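Local atomic coordinates of branched-chain-amino-acid aminotransferase (Deinococcus radiodurans, PDB entry 3UZO), a protein that probably catalyses the reversible, pyridoxal-phosphate-dependent transfer of an amino group between leucine, isoleucine or valine and 2-oxoglutarate, giving the branched 2-oxo acid and L-glutamate. Residues 222-227 and 239-244; 183-188 and 309-314. One frame throughout, in Å; residues are numbered along the deposited sequence.

Contact 1 of 2, residues 222-227 and 239-244; sequences FADVIY and AGAANF. With PLP (pyridoxal-5'-phosphate), chain C.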
loop_
_atom_site.group_PDB
_atom_site.type_symbol
_atom_site.label_atom_id
_atom_site.label_comp_id
_atom_site.label_asym_id
_atom_site.label_seq_id
_atom_site.Cartn_x
_atom_site.Cartn_y
_atom_site.Cartn_z
ATOM N N PHE A 222 -1.839 5.953 -23.844
ATOM C CA PHE A 222 -1.470 4.552 -23.670
ATOM C C PHE A 222 -2.448 3.895 -22.704
ATOM O O PHE A 222 -2.996 4.556 -21.824
ATOM C CB PHE A 222 -0.054 4.416 -23.118
ATOM C CG PHE A 222 1.012 4.877 -24.063
ATOM C CD1 PHE A 222 1.436 6.202 -24.063
ATOM C CD2 PHE A 222 1.585 3.987 -24.966
ATOM C CE1 PHE A 222 2.423 6.633 -24.951
ATOM C CE2 PHE A 222 2.570 4.408 -25.858
ATOM C CZ PHE A 222 2.988 5.732 -25.850
ATOM N N ALA A 223 -2.662 2.596 -22.879
ATOM C CA ALA A 223 -3.574 1.846 -22.029
ATOM C C ALA A 223 -3.060 1.774 -20.598
ATOM O O ALA A 223 -3.830 1.920 -19.646
ATOM C CB ALA A 223 -3.768 0.430 -22.589
ATOM N N ASP A 224 -1.756 1.566 -20.452
ATOM C CA ASP A 224 -1.157 1.447 -19.133
ATOM C C ASP A 224 0.365 1.440 -19.255
ATOM O O ASP A 224 0.924 1.560 -20.346
ATOM C CB ASP A 224 -1.632 0.135 -18.487
ATOM C CG ASP A 224 -1.425 0.092 -16.977
ATOM O OD1 ASP A 224 -1.607 -1.002 -16.397
ATOM O OD2 ASP A 224 -1.088 1.131 -16.366
ATOM N N VAL A 225 1.030 1.294 -18.119
ATOM C CA VAL A 225 2.480 1.254 -18.083
ATOM C C VAL A 225 2.933 -0.195 -17.997
ATOM O O VAL A 225 2.255 -1.034 -17.401
ATOM C CB VAL A 225 3.028 2.011 -16.831
ATOM C CG1 VAL A 225 4.495 1.665 -16.600
ATOM C CG2 VAL A 225 2.869 3.512 -17.014
ATOM N N ILE A 226 4.050 -0.514 -18.634
ATOM C CA ILE A 226 4.585 -1.854 -18.486
ATOM C C ILE A 226 5.798 -1.568 -17.633
ATOM O O ILE A 226 6.666 -0.781 -18.014
ATOM C CB ILE A 226 5.000 -2.509 -19.812
ATOM C CG1 ILE A 226 3.750 -2.853 -20.624
ATOM C CG2 ILE A 226 5.777 -3.789 -19.529
ATOM C CD1 ILE A 226 4.012 -3.694 -21.856
ATOM N N TYR A 227 5.836 -2.182 -16.458
ATOM C CA TYR A 227 6.924 -1.963 -15.525
ATOM C C TYR A 227 8.146 -2.836 -15.776
ATOM O O TYR A 227 8.033 -3.953 -16.281
ATOM C CB TYR A 227 6.418 -2.157 -14.091
ATOM C CG TYR A 227 5.341 -1.161 -13.700
ATOM C CD1 TYR A 227 4.009 -1.344 -14.089
ATOM C CD2 TYR A 227 5.664 -0.011 -12.980
ATOM C CE1 TYR A 227 3.023 -0.396 -13.765
ATOM C CE2 TYR A 227 4.697 0.936 -12.657
ATOM C CZ TYR A 227 3.382 0.739 -13.053
ATOM O OH TYR A 227 2.445 1.690 -12.731
ATOM N N ALA A 239 2.314 -5.310 -16.339
ATOM C CA ALA A 239 1.596 -4.054 -16.573
ATOM C C ALA A 239 0.887 -3.401 -15.376
ATOM O O ALA A 239 0.299 -2.330 -15.516
ATOM C CB ALA A 239 0.592 -4.243 -17.698
ATOM N N GLY A 240 0.916 -4.023 -14.206
ATOM C CA GLY A 240 0.244 -3.391 -13.083
ATOM C C GLY A 240 -1.235 -3.734 -12.993
ATOM O O GLY A 240 -1.906 -3.398 -12.019
ATOM N N ALA A 241 -1.745 -4.400 -14.022
ATOM C CA ALA A 241 -3.133 -4.835 -14.061
ATOM C C ALA A 241 -3.150 -6.122 -14.875
ATOM O O ALA A 241 -4.210 -6.699 -15.126
ATOM C CB ALA A 241 -4.004 -3.778 -14.723
ATOM N N ALA A 242 -1.958 -6.557 -15.286
ATOM C CA ALA A 242 -1.808 -7.774 -16.084
ATOM C C ALA A 242 -0.346 -8.209 -16.207
ATOM O O ALA A 242 0.566 -7.381 -16.127
ATOM C CB ALA A 242 -2.387 -7.556 -17.474
ATOM N N ASN A 243 -0.135 -9.513 -16.378
ATOM C CA ASN A 243 1.212 -10.049 -16.570
ATOM C C ASN A 243 1.498 -9.802 -18.053
ATOM O O ASN A 243 0.605 -9.408 -18.807
ATOM C CB ASN A 243 1.264 -11.567 -16.291
ATOM C CG ASN A 243 1.759 -11.910 -14.883
ATOM O OD1 ASN A 243 2.056 -13.078 -14.589
ATOM N ND2 ASN A 243 1.847 -10.912 -14.013
ATOM N N PHE A 244 2.736 -10.048 -18.468
ATOM C CA PHE A 244 3.152 -9.849 -19.850
ATOM C C PHE A 244 3.645 -11.161 -20.434
ATOM O O PHE A 244 4.236 -11.968 -19.728
ATOM C CB PHE A 244 4.302 -8.835 -19.889
ATOM C CG PHE A 244 4.951 -8.679 -21.241
ATOM C CD1 PHE A 244 4.540 -7.675 -22.117
ATOM C CD2 PHE A 244 5.997 -9.510 -21.626
ATOM C CE1 PHE A 244 5.173 -7.499 -23.365
ATOM C CE2 PHE A 244 6.638 -9.346 -22.868
ATOM C CZ PHE A 244 6.225 -8.338 -23.737
HETATM N N1 PLP C . -0.822 -8.305 -12.553
HETATM C C2 PLP C . -1.498 -7.438 -11.691
HETATM C C2A PLP C . -0.738 -6.234 -11.130
HETATM C C3 PLP C . -2.873 -7.734 -11.374
HETATM O O3 PLP C . -3.560 -6.924 -10.550
HETATM C C4 PLP C . -3.515 -8.904 -11.941
HETATM C C4A PLP C . -5.022 -9.190 -11.543
HETATM C C5 PLP C . -2.734 -9.767 -12.848
HETATM C C6 PLP C . -1.406 -9.450 -13.135
HETATM C C5A PLP C . -3.250 -10.987 -13.506
HETATM O O4P PLP C . -3.575 -12.018 -12.612
HETATM P P PLP C . -4.869 -12.910 -12.839
HETATM O O1P PLP C . -6.124 -12.104 -12.827
HETATM O O2P PLP C . -4.783 -13.906 -11.657
HETATM O O3P PLP C . -4.596 -13.697 -14.089
#
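Asp224 brings its carboxylate up to Ala239, at the start of 239-244. With CG anti to the backbone N (chi1 -163°), OD1 is carried to 2.5 Å from Ala239 O and also lies near the methyl of Ala241. OD2 turns back and takes a weak hydrogen bond from the N-H of Val225. Val225 then meets Ala239 through its backbone: Val225 O receives a C-H...O contact from Ala239 CA at 3.2 Å, while the methyl CB of Ala239 lies 3.6 Å from the same oxygen. The loop here, drawn together by a hydrogen bond from Ala239 N to Ala242 O at 2.7 Å, belongs to this enzyme's version of the class-IV aminotransferase signature, Glu238 to Asn243, whose glutamate and asparagine are the recurring ends, and forms a wall of the cofactor pocket. Gly240 puts its carbonyl carbon 3.2 Å from PLP C2A, and Ala242 CA lies 3.4 Å from PLP C6. Farther along, Ile226 extends CD1 to 4.0 Å from Phe244 CD1, the two side chains crossing at about a right angle. Tyr227 follows: Val225 CG1 sits over the centre of one ring face, and Ala239 O approaches the ring edge, 3.8 Å from CE1.

Contact 2 of 2, residues 183-188 and 309-314; sequences TNFITS and TPIGGI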
loop_
_atom_site.group_PDB
_atom_site.type_symbol
_atom_site.label_atom_id
_atom_site.label_comp_id
_atom_site.label_asym_id
_atom_site.label_seq_id
_atom_site.Cartn_x
_atom_site.Cartn_y
_atom_site.Cartn_z
ATOM N N THR A 183 -3.681 -2.732 -27.867
ATOM C CA THR A 183 -3.520 -1.404 -27.297
ATOM C C THR A 183 -2.040 -1.230 -27.014
ATOM O O THR A 183 -1.289 -2.214 -26.987
ATOM C CB THR A 183 -4.315 -1.227 -25.983
ATOM O OG1 THR A 183 -3.977 -2.276 -25.070
ATOM C CG2 THR A 183 -5.803 -1.245 -26.259
ATOM N N ASN A 184 -1.616 0.009 -26.801
ATOM C CA ASN A 184 -0.212 0.288 -26.555
ATOM C C ASN A 184 0.105 0.559 -25.093
ATOM O O ASN A 184 -0.745 1.016 -24.324
ATOM C CB ASN A 184 0.239 1.468 -27.423
ATOM C CG ASN A 184 -0.130 1.283 -28.887
ATOM O OD1 ASN A 184 -0.015 0.183 -29.431
ATOM N ND2 ASN A 184 -0.567 2.361 -29.533
ATOM N N PHE A 185 1.339 0.257 -24.716
ATOM C CA PHE A 185 1.800 0.454 -23.353
ATOM C C PHE A 185 3.105 1.250 -23.396
ATOM O O PHE A 185 3.783 1.290 -24.429
ATOM C CB PHE A 185 2.003 -0.905 -22.670
ATOM C CG PHE A 185 0.727 -1.688 -22.482
ATOM C CD1 PHE A 185 0.068 -2.251 -23.571
ATOM C CD2 PHE A 185 0.169 -1.835 -21.215
ATOM C CE1 PHE A 185 -1.136 -2.950 -23.404
ATOM C CE2 PHE A 185 -1.033 -2.533 -21.035
ATOM C CZ PHE A 185 -1.685 -3.089 -22.132
ATOM N N ILE A 186 3.451 1.877 -22.277
ATOM C CA ILE A 186 4.652 2.694 -22.207
ATOM C C ILE A 186 5.474 2.441 -20.940
ATOM O O ILE A 186 4.924 2.191 -19.864
ATOM C CB ILE A 186 4.264 4.194 -22.289
ATOM C CG1 ILE A 186 5.508 5.073 -22.273
ATOM C CG2 ILE A 186 3.310 4.548 -21.144
ATOM C CD1 ILE A 186 5.213 6.553 -22.613
ATOM N N THR A 187 6.795 2.497 -21.085
ATOM C CA THR A 187 7.713 2.289 -19.973
ATOM C C THR A 187 7.605 3.468 -19.017
ATOM O O THR A 187 7.126 4.539 -19.398
ATOM C CB THR A 187 9.175 2.186 -20.473
ATOM O OG1 THR A 187 9.317 1.028 -21.303
ATOM C CG2 THR A 187 10.140 2.084 -19.306
ATOM N N SER A 188 8.041 3.267 -17.778
ATOM C CA SER A 188 8.004 4.320 -16.774
ATOM C C SER A 188 9.202 4.250 -15.837
ATOM O O SER A 188 9.752 3.172 -15.591
ATOM C CB SER A 188 6.723 4.220 -15.941
ATOM O OG SER A 188 6.699 5.223 -14.942
ATOM N N THR A 309 -4.950 -9.106 -23.738
ATOM C CA THR A 309 -5.099 -7.851 -24.459
ATOM C C THR A 309 -3.859 -7.764 -25.344
ATOM O O THR A 309 -2.751 -7.570 -24.844
ATOM C CB THR A 309 -5.096 -6.649 -23.500
ATOM O OG1 THR A 309 -6.224 -6.734 -22.617
ATOM C CG2 THR A 309 -5.163 -5.346 -24.284
ATOM N N PRO A 310 -4.026 -7.915 -26.670
ATOM C CA PRO A 310 -2.872 -7.843 -27.566
ATOM C C PRO A 310 -2.131 -6.527 -27.386
ATOM O O PRO A 310 -2.749 -5.479 -27.197
ATOM C CB PRO A 310 -3.497 -7.963 -28.957
ATOM C CG PRO A 310 -4.784 -8.740 -28.698
ATOM C CD PRO A 310 -5.275 -8.092 -27.432
ATOM N N ILE A 311 -0.805 -6.586 -27.425
ATOM C CA ILE A 311 -0.014 -5.377 -27.292
ATOM C C ILE A 311 0.428 -4.949 -28.692
ATOM O O ILE A 311 1.167 -5.664 -29.372
ATOM C CB ILE A 311 1.203 -5.606 -26.368
ATOM C CG1 ILE A 311 0.709 -5.891 -24.942
ATOM C CG2 ILE A 311 2.128 -4.380 -26.397
ATOM C CD1 ILE A 311 1.799 -6.310 -23.954
ATOM N N GLY A 312 -0.067 -3.799 -29.132
ATOM C CA GLY A 312 0.284 -3.303 -30.449
ATOM C C GLY A 312 1.750 -2.932 -30.469
ATOM O O GLY A 312 2.520 -3.420 -31.294
ATOM N N GLY A 313 2.135 -2.072 -29.537
ATOM C CA GLY A 313 3.516 -1.653 -29.454
ATOM C C GLY A 313 3.870 -1.166 -28.068
ATOM O O GLY A 313 2.990 -0.907 -27.242
ATOM N N ILE A 314 5.164 -1.041 -27.803
ATOM C CA ILE A 314 5.617 -0.571 -26.507
ATOM C C ILE A 314 6.530 0.630 -26.679
ATOM O O ILE A 314 7.502 0.580 -27.432
ATOM C CB ILE A 314 6.392 -1.664 -25.738
ATOM C CG1 ILE A 314 5.484 -2.868 -25.469
ATOM C CG2 ILE A 314 6.914 -1.099 -24.424
ATOM C CD1 ILE A 314 6.137 -3.940 -24.608
#
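The ring of Phe185 rests against Ile311, whose CG1 approaches obliquely, 3.8 Å from CE1, and whose CG2 lies near CD1. The two side chains cross at about a right angle. CG of Phe185 stands anti to its carbonyl carbon (chi1 -65°), which turns the ring against the side chain of Ile311. The other flat group, the Asn184 amide, points its oxygen at the glycine pair: OD1 takes a weak, strongly bent hydrogen bond from Gly313 N (3.1 Å, 122° at the hydrogen) and also nears Gly312 CA. Its ND2 has the firmer partner, Glu326 OE1.

Between the backbones runs a parallel pairing of strands 183-186 and 309-314 in the mixed sheet of the large domain, their short axes 4.7 Å apart at closest and inclined at 55°. Thr183 N makes a hydrogen bond to Pro310 O at 3.0 Å, and Gly312 N returns one to Thr183 O at 2.9 Å. Phe185 N then reaches Gly313 O at 3.2 Å, again as a hydrogen bond. Thr183 is bridged with Ile311 but Phe185 with Ile314, a shift of one residue that marks a beta bulge; Gly312 has helix-like backbone angles there. Thr183, Phe185, Ile311 and Ile314 send their side chains to one face, where Phe244 also packs on both isoleucines.

Thr183 holds OG1 between its backbone N and carbonyl carbon, 3.4 Å from Thr309 CG2; this buried hydroxyl oxygen has no polar partner in the model. The hydroxyl of Thr309 instead makes a hydrogen bond to the carbonyl of Ala306, a residue that binds L-glutamate. Toward the other end, Phe185 O receives a C-H...O contact from Ile314 CA.

How the contacts relate
After the strands of the antiparallel sheet, the chain lays down 183-188, then runs through helix 204-219 to 222-227, a beta-alpha-beta crossover that sets strand 224-225 parallel beside 183-186. Contact 1 closes the short loop of 11 residues from there to 239-244, next to the cofactor. Much later 309-314 returns to the other edge of 183-186, and contact 2 closes a loop of 120 residues, with contact 1 nested inside it. The two contacts meet directly: Asn184 O and Ile186 O probably accept hydrogen bonds from the backbones of Ala223 and Ile226. Phe185, Ile226, Phe244 and Ile314 share one apolar cluster, joining the sheet to the cofactor-binding turn.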